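Periplasmic cell division protein (SufI) (Aquifex aeolicus, PDB 6SYY) binds copper and probably acts as a multicopper oxidase, oxidising its substrates at the expense of molecular oxygen as laccases and related enzymes do. Local coordinates at residues A[277-281]-A[282-286]; A[192-196]-A[197-201]; A[413-416]-A[417-421]; A[56-60]-A[61-65]; A[264-268]-A[269-273]. All blocks are in the same frame, centred on the assembly; numbering follows the deposited sequence.

Contact 1: A[277-281]-A[282-286]; sequences IGVEG and GLLDT
The carbonyl oxygen I277 O accepts a hydrogen bond from L284 N at 2.8 Å, and L283 CA sends a C-H toward the same oxygen from 3.4 Å. Beyond this bond the hairpin tightens: V279 N donates to G282 O at 2.8 Å, and G282 N returns a bond to V279 O. These two bonds make V279 and G282 an antiparallel hydrogen-bonded pair, joined by a type I turn through E280 and G281. G278 and L283 form the adjoining non-hydrogen-bonded pair, drawn in to 4.0 Å between their CA atoms. Here G282 O lies only 3.2 Å from G278 CA. At G282, phi 109° would jam a CB against the preceding carbonyl. Side chains meet lightly: I277 CD1 approaches L283 CD2, and V279 CG2 comes within 4.2 Å of L284 CD2. I277 and G278 both face D302 on strand 300-306, a classic beta bulge. At the turn, E280 forms a salt bridge with K478, and its side chain lies about 9 Å from a bound copper. Backbone bonding and compact glycines thus let this buried hairpin turn tightly, while the charge at its tip is matched from another loop.

Contact 2: A[192-196]-A[197-201]; sequences LDLEY and GVIDI
L192 O and D193 O both lie against the methyl end of I199, with CD1 3.4 Å from L192 O and 3.3 Å from D193 O. D193 has positive phi and is the first residue to leave the helical conformation. L194 then brings CD2 to 3.7 Å from I199 CD1, the two side chains crossing at about a right angle. I199 CG1 sits between its own backbone N and carbonyl carbon (chi1 63°), which carries CD1 back against the carbonyls of L192 and D193. E195 follows with the main polar grip: its O accepts from V198 N at 3.0 Å, I199 N at 3.2 Å and D200 N at 3.1 Å. I199 N lies in the carbonyl plane, with V198 N and D200 N out of it on opposite sides. The extended E195 side chain runs over V198, and its CD meets V198 CG2 at 3.5 Å. At Y196 the ring lays one face over G197 N, while Y196 CA makes a C-H contact to D200 O at 3.4 Å. G197 N also bonds to D200 O. Y196 OH reaches P52 O, and D200 forms a salt bridge with R251. Three amides converging on one carbonyl hold the chain curled between helix 183-192 and strand 200-208, and their combined pull would probably polarise that C=O.

Contact 3: A[413-416]-A[417-421]; sequences TWED and GYANP
The chain makes a type I turn from T413 to D416 and coils on, with Y418 N giving W414 O a weak bond (3.1 Å, 133° at the hydrogen). W414 spreads its indole over this coil: Y418 CB sits 3.7 Å from the centroid of the six-membered ring, a CH-pi contact over the face, and A419 CB touches CD1 at 3.6 Å. The Y418 ring is nearly parallel to the indole but slid aside, so the two barely overlap. A water in the indole plane accepts from W414 NE1 and donates to A419 O at 2.8 Å. D416 OD2 clasps the turn's start, taking T413 N at 2.6 Å on its anti lone pair and T413 OG1 from above the carboxylate plane. A leucine in place of W414 would probably uncover Y418 CB and leave the bridging water without its indole donor. In sequence the loop runs from strand 407-409 to strand 432-433; W414 and Y418 pack on strand 520-525, and W414 also meets the ring of H163.

Contact 4: A[56-60]-A[61-65]; sequences LFPDG and QRVSI
The bend leading from strand 54-56 into strand 63-72 closes over an apolar cluster, where the F57 ring meets V63. V63 CB comes to 3.4 Å from F57 CZ, while CG2 stands over one ring face, 4.0 Å from the centroid and 23° off its normal. V63 CG1 is anti to the backbone N (chi1 175°), which lays it near CE1 as CG2 turns toward P58. I65 CD1 approaches at the ring edge, 4.1 Å from F57 CE1. This bend links two sheets of the first cupredoxin-like domain; F57 also stacks on F103 of strand 102-110. An alanine at F57 would probably open a gap beside V63 and I65 and leave F103 without its stacking partner. Nearer the tip, P58 CD touches V63 CG2 at 3.6 Å, and P58 CG lies 3.8 Å from Q61 CB, the side chains roughly perpendicular. One water donates to both P58 O and Q61 O, each at 2.6 Å, bridging the bend where the segments share no direct hydrogen bond.

Contact 5: A[264-268]-A[269-273]; sequences ALLRG and NQRMR
The R271 guanidinium has A264 CB over one face, offset toward the rim, 4.4 Å from R271 NE; the same group makes a cation-pi contact with F321 and a salt bridge to E292. The R267 guanidinium is met only obliquely by M272 CE, whose firmer contact is with the aliphatic shaft, 3.5 Å from R267 CD. M272 starts with CG anti to its own N (chi1 -177°) and bends at chi3 (-59°), bringing the methyl against that shaft. On the other face of the hairpin, L266 and R271 run side by side in the same direction, with L266 CD2 3.8 Å from R271 CG. The strands are tied by M272 N to L265 O at 2.7 Å and R267 N to Q270 O at 3.0 Å. R271 CA adds a C-H contact to L265 O. A water accepts from L265 N and lies 2.6 Å from M272 O. G268, with positive phi, carries the chain round the tip into N269. The hairpin joins strands 261-267 and 270-279; L265 and M272 rest on I316 of strand 315-321, L265 also on V305 of strand 300-306, and R267 pairs with D314.

Contacts 1 and 5 share strand 270-279, one at each end, their centres about 23 Å apart: contact 1 is buried and rich in glycine, whereas contact 5 is partly exposed and adds arginine charge to its backbone bonds. Contact 2 reaches the same system of strands, about 17 Å from contact 1 between centres, but relies on one carbonyl rather than paired strands. Contact 4, in the first domain, has apolar packing and a water where the hairpins have direct bonds. Contact 3 lies across the chain's centre from contacts 1, 2 and 5 and is built on aromatic packing. Contacts 1 and 3 approach the copper-binding histidines; contacts 2 and 5 lie away from them.

Contact 1: A[277-281]-A[282-286]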
loop_
_atom_site.group_PDB
_atom_site.type_symbol
_atom_site.label_atom_id
_atom_site.label_comp_id
_atom_site.label_asym_id
_atom_site.label_seq_id
_atom_site.Cartn_x
_atom_site.Cartn_y
_atom_site.Cartn_z
ATOM N N ILE A 277 -8.728 5.739 -11.176
ATOM C CA ILE A 277 -8.058 6.976 -11.551
ATOM C C ILE A 277 -6.608 7.032 -11.097
ATOM O O ILE A 277 -5.839 7.844 -11.638
ATOM C CB ILE A 277 -8.826 8.211 -11.036
ATOM C CG1 ILE A 277 -8.907 8.199 -9.507
ATOM C CG2 ILE A 277 -10.205 8.288 -11.687
ATOM C CD1 ILE A 277 -9.203 9.561 -8.902
ATOM N N GLY A 278 -6.189 6.199 -10.152
ATOM C CA GLY A 278 -4.823 6.261 -9.673
ATOM C C GLY A 278 -4.378 4.942 -9.093
ATOM O O GLY A 278 -5.194 4.105 -8.691
ATOM N N VAL A 279 -3.058 4.763 -9.065
ATOM C CA VAL A 279 -2.436 3.599 -8.445
ATOM C C VAL A 279 -1.364 4.090 -7.478
ATOM O O VAL A 279 -1.343 5.272 -7.115
ATOM C CB VAL A 279 -1.857 2.642 -9.504
ATOM C CG1 VAL A 279 -2.985 1.977 -10.287
ATOM C CG2 VAL A 279 -0.943 3.395 -10.447
ATOM N N GLU A 280 -0.464 3.194 -7.062
ATOM C CA GLU A 280 0.494 3.536 -6.013
ATOM C C GLU A 280 1.317 4.765 -6.378
ATOM O O GLU A 280 1.591 5.614 -5.520
ATOM C CB GLU A 280 1.421 2.354 -5.734
ATOM C CG GLU A 280 0.709 1.070 -5.388
ATOM C CD GLU A 280 0.376 0.259 -6.614
ATOM O OE1 GLU A 280 1.320 -0.195 -7.295
ATOM O OE2 GLU A 280 -0.826 0.089 -6.906
ATOM N N GLY A 281 1.716 4.880 -7.641
ATOM C CA GLY A 281 2.550 5.985 -8.068
ATOM C C GLY A 281 1.784 7.170 -8.616
ATOM O O GLY A 281 2.341 7.975 -9.369
ATOM N N GLY A 282 0.513 7.293 -8.262
ATOM C CA GLY A 282 -0.249 8.475 -8.586
ATOM C C GLY A 282 -1.300 8.245 -9.656
ATOM O O GLY A 282 -1.743 7.122 -9.917
ATOM N N LEU A 283 -1.698 9.348 -10.289
ATOM C CA LEU A 283 -2.836 9.336 -11.197
ATOM C C LEU A 283 -2.484 8.649 -12.507
ATOM O O LEU A 283 -1.360 8.763 -13.001
ATOM C CB LEU A 283 -3.305 10.766 -11.475
ATOM C CG LEU A 283 -3.904 11.547 -10.302
ATOM C CD1 LEU A 283 -3.853 13.046 -10.565
ATOM C CD2 LEU A 283 -5.336 11.100 -10.020
ATOM N N LEU A 284 -3.459 7.933 -13.070
ATOM C CA LEU A 284 -3.350 7.466 -14.442
ATOM C C LEU A 284 -3.503 8.643 -15.406
ATOM O O LEU A 284 -3.782 9.777 -15.009
ATOM C CB LEU A 284 -4.411 6.406 -14.741
ATOM C CG LEU A 284 -4.392 5.159 -13.863
ATOM C CD1 LEU A 284 -5.489 4.206 -14.283
ATOM C CD2 LEU A 284 -3.045 4.478 -13.942
ATOM N N ASP A 285 -3.322 8.365 -16.695
ATOM C CA ASP A 285 -3.477 9.422 -17.687
ATOM C C ASP A 285 -4.943 9.820 -17.840
ATOM O O ASP A 285 -5.267 11.013 -17.896
ATOM C CB ASP A 285 -2.880 8.979 -19.026
ATOM C CG ASP A 285 -3.494 7.686 -19.546
ATOM O OD1 ASP A 285 -3.820 6.803 -18.724
ATOM O OD2 ASP A 285 -3.655 7.554 -20.778
ATOM N N THR A 286 -5.839 8.843 -17.899
ATOM C CA THR A 286 -7.270 9.057 -18.041
ATOM C C THR A 286 -7.991 8.093 -17.115
ATOM O O THR A 286 -7.417 7.080 -16.701
ATOM C CB THR A 286 -7.754 8.820 -19.479
ATOM O OG1 THR A 286 -7.614 7.429 -19.796
ATOM C CG2 THR A 286 -6.964 9.656 -20.477
#

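Contact 2: A[192-196]-A[197-201]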
loop_
_atom_site.group_PDB
_atom_site.type_symbol
_atom_site.label_atom_id
_atom_site.label_comp_id
_atom_site.label_asym_id
_atom_site.label_seq_id
_atom_site.Cartn_x
_atom_site.Cartn_y
_atom_site.Cartn_z
ATOM N N LEU A 192 -14.003 18.172 -9.234
ATOM C CA LEU A 192 -14.997 17.344 -8.568
ATOM C C LEU A 192 -15.375 17.833 -7.177
ATOM O O LEU A 192 -16.137 17.145 -6.487
ATOM C CB LEU A 192 -14.500 15.894 -8.481
ATOM C CG LEU A 192 -14.156 15.252 -9.825
ATOM C CD1 LEU A 192 -13.523 13.880 -9.632
ATOM C CD2 LEU A 192 -15.396 15.150 -10.692
ATOM N N ASP A 193 -14.877 18.994 -6.749
ATOM C CA ASP A 193 -15.189 19.533 -5.424
ATOM C C ASP A 193 -14.833 18.526 -4.331
ATOM O O ASP A 193 -15.566 18.354 -3.355
ATOM C CB ASP A 193 -16.660 19.955 -5.331
ATOM C CG ASP A 193 -16.926 20.907 -4.184
ATOM O OD1 ASP A 193 -15.950 21.408 -3.588
ATOM O OD2 ASP A 193 -18.114 21.151 -3.876
ATOM N N LEU A 194 -13.702 17.846 -4.501
ATOM C CA LEU A 194 -13.278 16.853 -3.526
ATOM C C LEU A 194 -12.856 17.521 -2.223
ATOM O O LEU A 194 -12.338 18.640 -2.207
ATOM C CB LEU A 194 -12.123 16.014 -4.075
ATOM C CG LEU A 194 -12.405 15.223 -5.358
ATOM C CD1 LEU A 194 -11.179 14.402 -5.782
ATOM C CD2 LEU A 194 -13.637 14.334 -5.199
ATOM N N GLU A 195 -13.102 16.821 -1.118
ATOM C CA GLU A 195 -12.689 17.269 0.204
ATOM C C GLU A 195 -12.476 16.039 1.070
ATOM O O GLU A 195 -13.349 15.165 1.125
ATOM C CB GLU A 195 -13.735 18.196 0.837
ATOM C CG GLU A 195 -13.403 18.602 2.264
ATOM C CD GLU A 195 -14.392 19.598 2.840
ATOM O OE1 GLU A 195 -15.248 20.104 2.078
ATOM O OE2 GLU A 195 -14.307 19.873 4.057
ATOM N N TYR A 196 -11.317 15.966 1.721
ATOM C CA TYR A 196 -11.016 14.826 2.577
ATOM C C TYR A 196 -12.098 14.655 3.636
ATOM O O TYR A 196 -12.561 15.626 4.237
ATOM C CB TYR A 196 -9.649 14.991 3.248
ATOM C CG TYR A 196 -9.392 13.904 4.263
ATOM C CD1 TYR A 196 -8.970 12.646 3.862
ATOM C CD2 TYR A 196 -9.607 14.125 5.619
ATOM C CE1 TYR A 196 -8.757 11.639 4.778
ATOM C CE2 TYR A 196 -9.399 13.121 6.545
ATOM C CZ TYR A 196 -8.972 11.882 6.118
ATOM O OH TYR A 196 -8.757 10.876 7.029
ATOM N N GLY A 197 -12.507 13.408 3.858
ATOM C CA GLY A 197 -13.548 13.102 4.815
ATOM C C GLY A 197 -14.962 13.399 4.364
ATOM O O GLY A 197 -15.909 12.975 5.040
ATOM N N VAL A 198 -15.149 14.108 3.253
ATOM C CA VAL A 198 -16.487 14.381 2.745
ATOM C C VAL A 198 -16.775 13.442 1.578
ATOM O O VAL A 198 -17.568 12.501 1.708
ATOM C CB VAL A 198 -16.642 15.857 2.333
ATOM C CG1 VAL A 198 -18.051 16.124 1.817
ATOM C CG2 VAL A 198 -16.323 16.757 3.503
ATOM N N ILE A 199 -16.139 13.687 0.433
ATOM C CA ILE A 199 -16.249 12.799 -0.719
ATOM C C ILE A 199 -14.903 12.252 -1.169
ATOM O O ILE A 199 -14.844 11.549 -2.184
ATOM C CB ILE A 199 -16.971 13.481 -1.900
ATOM C CG1 ILE A 199 -16.180 14.692 -2.396
ATOM C CG2 ILE A 199 -18.398 13.885 -1.499
ATOM C CD1 ILE A 199 -16.788 15.353 -3.623
ATOM N N ASP A 200 -13.819 12.553 -0.447
ATOM C CA ASP A 200 -12.500 11.963 -0.676
ATOM C C ASP A 200 -12.200 11.101 0.550
ATOM O O ASP A 200 -11.738 11.606 1.576
ATOM C CB ASP A 200 -11.446 13.048 -0.895
ATOM C CG ASP A 200 -10.131 12.498 -1.441
ATOM O OD1 ASP A 200 -9.949 11.264 -1.448
ATOM O OD2 ASP A 200 -9.274 13.303 -1.870
ATOM N N ILE A 201 -12.462 9.803 0.440
ATOM C CA ILE A 201 -12.570 8.910 1.585
ATOM C C ILE A 201 -11.477 7.847 1.515
ATOM O O ILE A 201 -11.390 7.114 0.524
ATOM C CB ILE A 201 -13.953 8.242 1.650
ATOM C CG1 ILE A 201 -15.068 9.296 1.624
ATOM C CG2 ILE A 201 -14.048 7.328 2.866
ATOM C CD1 ILE A 201 -15.052 10.249 2.786
#

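Contact 3: A[413-416]-A[417-421]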
loop_
_atom_site.group_PDB
_atom_site.type_symbol
_atom_site.label_atom_id
_atom_site.label_comp_id
_atom_site.label_asym_id
_atom_site.label_seq_id
_atom_site.Cartn_x
_atom_site.Cartn_y
_atom_site.Cartn_z
ATOM N N THR A 413 17.518 -16.036 0.104
ATOM C CA THR A 413 16.670 -15.341 1.059
ATOM C C THR A 413 17.488 -14.251 1.736
ATOM O O THR A 413 18.698 -14.123 1.522
ATOM C CB THR A 413 16.088 -16.290 2.119
ATOM O OG1 THR A 413 17.115 -16.674 3.044
ATOM C CG2 THR A 413 15.493 -17.534 1.470
ATOM N N TRP A 414 16.801 -13.456 2.556
ATOM C CA TRP A 414 17.473 -12.410 3.317
ATOM C C TRP A 414 18.611 -12.991 4.148
ATOM O O TRP A 414 19.696 -12.406 4.231
ATOM C CB TRP A 414 16.453 -11.687 4.201
ATOM C CG TRP A 414 16.960 -10.434 4.864
ATOM C CD1 TRP A 414 17.186 -10.247 6.198
ATOM C CD2 TRP A 414 17.291 -9.192 4.225
ATOM N NE1 TRP A 414 17.639 -8.969 6.428
ATOM C CE2 TRP A 414 17.714 -8.303 5.234
ATOM C CE3 TRP A 414 17.274 -8.749 2.898
ATOM C CZ2 TRP A 414 18.116 -6.995 4.957
ATOM C CZ3 TRP A 414 17.678 -7.449 2.623
ATOM C CH2 TRP A 414 18.092 -6.588 3.648
ATOM N N GLU A 415 18.394 -14.168 4.734
ATOM C CA GLU A 415 19.389 -14.807 5.587
ATOM C C GLU A 415 20.580 -15.353 4.812
ATOM O O GLU A 415 21.462 -15.963 5.427
ATOM C CB GLU A 415 18.734 -15.934 6.391
ATOM C CG GLU A 415 17.232 -15.765 6.610
ATOM C CD GLU A 415 16.882 -14.513 7.399
ATOM O OE1 GLU A 415 17.720 -14.064 8.208
ATOM O OE2 GLU A 415 15.769 -13.977 7.204
ATOM N N ASP A 416 20.631 -15.159 3.499
ATOM C CA ASP A 416 21.733 -15.645 2.665
ATOM C C ASP A 416 22.746 -14.540 2.384
ATOM O O ASP A 416 23.105 -14.278 1.238
ATOM C CB ASP A 416 21.188 -16.228 1.366
ATOM C CG ASP A 416 20.476 -17.550 1.573
ATOM O OD1 ASP A 416 21.090 -18.483 2.129
ATOM O OD2 ASP A 416 19.295 -17.654 1.187
ATOM N N GLY A 417 23.214 -13.869 3.436
ATOM C CA GLY A 417 24.251 -12.868 3.319
ATOM C C GLY A 417 23.780 -11.435 3.427
ATOM O O GLY A 417 24.618 -10.536 3.567
ATOM N N TYR A 418 22.471 -11.193 3.367
ATOM C CA TYR A 418 21.943 -9.836 3.422
ATOM C C TYR A 418 21.689 -9.343 4.843
ATOM O O TYR A 418 21.732 -8.133 5.086
ATOM C CB TYR A 418 20.629 -9.746 2.635
ATOM C CG TYR A 418 20.738 -10.095 1.169
ATOM C CD1 TYR A 418 20.545 -11.400 0.725
ATOM C CD2 TYR A 418 21.021 -9.118 0.225
ATOM C CE1 TYR A 418 20.643 -11.717 -0.616
ATOM C CE2 TYR A 418 21.120 -9.426 -1.118
ATOM C CZ TYR A 418 20.930 -10.724 -1.533
ATOM O OH TYR A 418 21.033 -11.023 -2.872
ATOM N N ALA A 419 21.445 -10.252 5.788
ATOM C CA ALA A 419 20.829 -9.858 7.051
ATOM C C ALA A 419 21.777 -9.048 7.928
ATOM O O ALA A 419 21.349 -8.099 8.594
ATOM C CB ALA A 419 20.332 -11.094 7.799
ATOM N N ASN A 420 23.059 -9.406 7.959
ATOM C CA ASN A 420 24.017 -8.799 8.886
ATOM C C ASN A 420 25.275 -8.385 8.134
ATOM O O ASN A 420 26.329 -9.022 8.253
ATOM C CB ASN A 420 24.345 -9.760 10.031
ATOM C CG ASN A 420 24.764 -11.133 9.536
ATOM O OD1 ASN A 420 24.389 -11.550 8.439
ATOM N ND2 ASN A 420 25.552 -11.839 10.340
ATOM N N PRO A 421 25.207 -7.301 7.366
ATOM C CA PRO A 421 26.368 -6.890 6.571
ATOM C C PRO A 421 27.517 -6.427 7.451
ATOM O O PRO A 421 27.318 -5.837 8.516
ATOM C CB PRO A 421 25.825 -5.737 5.720
ATOM C CG PRO A 421 24.692 -5.191 6.520
ATOM C CD PRO A 421 24.075 -6.368 7.216
HETATM O O HOH W 1 18.653 -7.468 8.764
#

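Contact 4: A[56-60]-A[61-65]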
loop_
_atom_site.group_PDB
_atom_site.type_symbol
_atom_site.label_atom_id
_atom_site.label_comp_id
_atom_site.label_asym_id
_atom_site.label_seq_id
_atom_site.Cartn_x
_atom_site.Cartn_y
_atom_site.Cartn_z
ATOM N N LEU A 56 -1.377 17.795 8.577
ATOM C CA LEU A 56 -0.670 18.544 7.546
ATOM C C LEU A 56 0.803 18.586 7.929
ATOM O O LEU A 56 1.220 19.382 8.775
ATOM C CB LEU A 56 -1.265 19.939 7.408
ATOM C CG LEU A 56 -2.792 19.944 7.312
ATOM C CD1 LEU A 56 -3.325 21.358 7.243
ATOM C CD2 LEU A 56 -3.259 19.141 6.111
ATOM N N PHE A 57 1.593 17.713 7.323
ATOM C CA PHE A 57 3.005 17.609 7.666
ATOM C C PHE A 57 3.725 18.888 7.255
ATOM O O PHE A 57 3.751 19.215 6.061
ATOM C CB PHE A 57 3.613 16.397 6.978
ATOM C CG PHE A 57 4.651 15.687 7.793
ATOM C CD1 PHE A 57 4.314 14.575 8.547
ATOM C CD2 PHE A 57 5.968 16.123 7.798
ATOM C CE1 PHE A 57 5.274 13.909 9.298
ATOM C CE2 PHE A 57 6.932 15.465 8.549
ATOM C CZ PHE A 57 6.584 14.355 9.296
ATOM N N PRO A 58 4.310 19.634 8.190
ATOM C CA PRO A 58 4.919 20.918 7.837
ATOM C C PRO A 58 6.163 20.739 6.981
ATOM O O PRO A 58 6.795 19.681 6.954
ATOM C CB PRO A 58 5.269 21.525 9.199
ATOM C CG PRO A 58 5.495 20.342 10.074
ATOM C CD PRO A 58 4.493 19.311 9.615
ATOM N N ASP A 59 6.521 21.818 6.287
ATOM C CA ASP A 59 7.634 21.816 5.343
ATOM C C ASP A 59 8.932 22.124 6.092
ATOM O O ASP A 59 9.130 23.242 6.580
ATOM C CB ASP A 59 7.375 22.826 4.225
ATOM C CG ASP A 59 8.477 22.849 3.186
ATOM O OD1 ASP A 59 9.358 21.968 3.230
ATOM O OD2 ASP A 59 8.463 23.755 2.328
ATOM N N GLY A 60 9.813 21.132 6.183
ATOM C CA GLY A 60 11.107 21.341 6.799
ATOM C C GLY A 60 11.091 21.560 8.293
ATOM O O GLY A 60 12.062 22.090 8.838
ATOM N N GLN A 61 10.016 21.171 8.974
ATOM C CA GLN A 61 9.914 21.290 10.423
ATOM C C GLN A 61 9.803 19.901 11.023
ATOM O O GLN A 61 9.019 19.075 10.545
ATOM C CB GLN A 61 8.714 22.137 10.831
ATOM C CG GLN A 61 8.809 23.576 10.386
ATOM C CD GLN A 61 7.651 24.398 10.892
ATOM O OE1 GLN A 61 7.063 24.085 11.928
ATOM N NE2 GLN A 61 7.303 25.449 10.160
ATOM N N ARG A 62 10.581 19.652 12.072
ATOM C CA ARG A 62 10.697 18.308 12.617
ATOM C C ARG A 62 9.397 17.863 13.273
ATOM O O ARG A 62 8.766 18.617 14.020
ATOM C CB ARG A 62 11.846 18.245 13.621
ATOM C CG ARG A 62 13.211 18.109 12.970
ATOM C CD ARG A 62 13.414 16.694 12.457
ATOM N NE ARG A 62 14.329 16.649 11.323
ATOM C CZ ARG A 62 14.741 15.528 10.738
ATOM N NH1 ARG A 62 14.327 14.350 11.190
ATOM N NH2 ARG A 62 15.570 15.584 9.704
ATOM N N VAL A 63 9.008 16.620 12.990
ATOM C CA VAL A 63 7.784 16.016 13.497
ATOM C C VAL A 63 8.127 14.671 14.120
ATOM O O VAL A 63 8.748 13.822 13.469
ATOM C CB VAL A 63 6.742 15.825 12.380
ATOM C CG1 VAL A 63 5.524 15.079 12.912
ATOM C CG2 VAL A 63 6.357 17.160 11.779
ATOM N N SER A 64 7.713 14.472 15.369
ATOM C CA SER A 64 7.902 13.197 16.049
ATOM C C SER A 64 6.758 12.255 15.699
ATOM O O SER A 64 5.583 12.625 15.793
ATOM C CB SER A 64 7.987 13.392 17.565
ATOM O OG SER A 64 9.143 14.133 17.920
ATOM N N ILE A 65 7.107 11.044 15.281
ATOM C CA ILE A 65 6.144 9.983 15.030
ATOM C C ILE A 65 6.480 8.859 15.995
ATOM O O ILE A 65 7.504 8.182 15.838
ATOM C CB ILE A 65 6.182 9.501 13.575
ATOM C CG1 ILE A 65 6.019 10.691 12.629
ATOM C CG2 ILE A 65 5.096 8.467 13.332
ATOM C CD1 ILE A 65 6.269 10.357 11.194
HETATM O O HOH W 2 8.850 18.422 7.984
#

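Contact 5: A[264-268]-A[269-273]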
loop_
_atom_site.group_PDB
_atom_site.type_symbol
_atom_site.label_atom_id
_atom_site.label_comp_id
_atom_site.label_asym_id
_atom_site.label_seq_id
_atom_site.Cartn_x
_atom_site.Cartn_y
_atom_site.Cartn_z
ATOM N N ALA A 264 -15.919 -5.388 -5.941
ATOM C CA ALA A 264 -16.957 -4.896 -6.835
ATOM C C ALA A 264 -17.989 -4.127 -6.020
ATOM O O ALA A 264 -18.031 -4.218 -4.791
ATOM C CB ALA A 264 -17.638 -6.036 -7.609
ATOM N N LEU A 265 -18.817 -3.354 -6.721
ATOM C CA LEU A 265 -19.910 -2.599 -6.115
ATOM C C LEU A 265 -21.222 -3.185 -6.617
ATOM O O LEU A 265 -21.547 -3.070 -7.802
ATOM C CB LEU A 265 -19.801 -1.113 -6.447
ATOM C CG LEU A 265 -18.632 -0.415 -5.751
ATOM C CD1 LEU A 265 -18.377 0.961 -6.343
ATOM C CD2 LEU A 265 -18.904 -0.317 -4.258
ATOM N N LEU A 266 -21.963 -3.823 -5.721
ATOM C CA LEU A 266 -23.211 -4.484 -6.071
ATOM C C LEU A 266 -24.376 -3.572 -5.712
ATOM O O LEU A 266 -24.499 -3.133 -4.564
ATOM C CB LEU A 266 -23.336 -5.829 -5.359
ATOM C CG LEU A 266 -22.160 -6.774 -5.594
ATOM C CD1 LEU A 266 -22.443 -8.140 -4.994
ATOM C CD2 LEU A 266 -21.869 -6.884 -7.082
ATOM N N ARG A 267 -25.211 -3.277 -6.701
ATOM C CA ARG A 267 -26.445 -2.520 -6.528
ATOM C C ARG A 267 -27.567 -3.478 -6.915
ATOM O O ARG A 267 -27.946 -3.564 -8.086
ATOM C CB ARG A 267 -26.440 -1.255 -7.381
ATOM C CG ARG A 267 -27.738 -0.468 -7.365
ATOM C CD ARG A 267 -27.632 0.764 -8.254
ATOM N NE ARG A 267 -28.837 1.586 -8.223
ATOM C CZ ARG A 267 -29.609 1.822 -9.277
ATOM N NH1 ARG A 267 -29.295 1.305 -10.457
ATOM N NH2 ARG A 267 -30.688 2.585 -9.156
ATOM N N GLY A 268 -28.083 -4.214 -5.934
ATOM C CA GLY A 268 -29.046 -5.254 -6.220
ATOM C C GLY A 268 -28.452 -6.357 -7.072
ATOM O O GLY A 268 -27.441 -6.965 -6.697
ATOM N N ASN A 269 -29.064 -6.619 -8.230
ATOM C CA ASN A 269 -28.527 -7.629 -9.135
ATOM C C ASN A 269 -27.187 -7.189 -9.706
ATOM O O ASN A 269 -26.169 -7.865 -9.529
ATOM C CB ASN A 269 -29.516 -7.904 -10.269
ATOM C CG ASN A 269 -30.826 -8.473 -9.777
ATOM O OD1 ASN A 269 -31.900 -8.044 -10.204
ATOM N ND2 ASN A 269 -30.749 -9.447 -8.878
ATOM N N GLN A 270 -27.170 -6.048 -10.386
ATOM C CA GLN A 270 -26.067 -5.682 -11.259
ATOM C C GLN A 270 -24.847 -5.203 -10.473
ATOM O O GLN A 270 -24.921 -4.851 -9.290
ATOM C CB GLN A 270 -26.521 -4.605 -12.246
ATOM C CG GLN A 270 -27.604 -5.080 -13.210
ATOM C CD GLN A 270 -28.258 -3.941 -13.971
ATOM O OE1 GLN A 270 -27.944 -2.770 -13.748
ATOM N NE2 GLN A 270 -29.179 -4.278 -14.870
ATOM N N ARG A 271 -23.701 -5.223 -11.156
ATOM C CA ARG A 271 -22.480 -4.589 -10.680
ATOM C C ARG A 271 -22.462 -3.143 -11.155
ATOM O O ARG A 271 -22.636 -2.874 -12.347
ATOM C CB ARG A 271 -21.238 -5.312 -11.204
ATOM C CG ARG A 271 -21.060 -6.752 -10.760
ATOM C CD ARG A 271 -19.717 -7.267 -11.253
ATOM N NE ARG A 271 -19.364 -8.568 -10.698
ATOM C CZ ARG A 271 -18.134 -9.074 -10.725
ATOM N NH1 ARG A 271 -17.147 -8.378 -11.274
ATOM N NH2 ARG A 271 -17.886 -10.268 -10.202
ATOM N N MET A 272 -22.246 -2.218 -10.227
ATOM C CA MET A 272 -22.167 -0.812 -10.593
ATOM C C MET A 272 -20.817 -0.504 -11.232
ATOM O O MET A 272 -19.790 -1.097 -10.888
ATOM C CB MET A 272 -22.384 0.077 -9.367
ATOM C CG MET A 272 -22.383 1.564 -9.673
ATOM S SD MET A 272 -22.781 2.547 -8.227
ATOM C CE MET A 272 -24.382 1.874 -7.846
ATOM N N ARG A 273 -20.826 0.425 -12.181
ATOM C CA ARG A 273 -19.584 0.889 -12.776
ATOM C C ARG A 273 -18.861 1.862 -11.848
ATOM O O ARG A 273 -19.470 2.535 -11.010
ATOM C CB ARG A 273 -19.845 1.562 -14.124
ATOM C CG ARG A 273 -20.810 2.751 -14.099
ATOM C CD ARG A 273 -20.462 3.697 -15.242
ATOM N NE ARG A 273 -21.531 4.589 -15.685
ATOM C CZ ARG A 273 -22.023 5.595 -14.970
ATOM N NH1 ARG A 273 -21.581 5.825 -13.745
ATOM N NH2 ARG A 273 -22.970 6.367 -15.474
HETATM O O HOH W 3 -18.892 -3.119 -9.512
#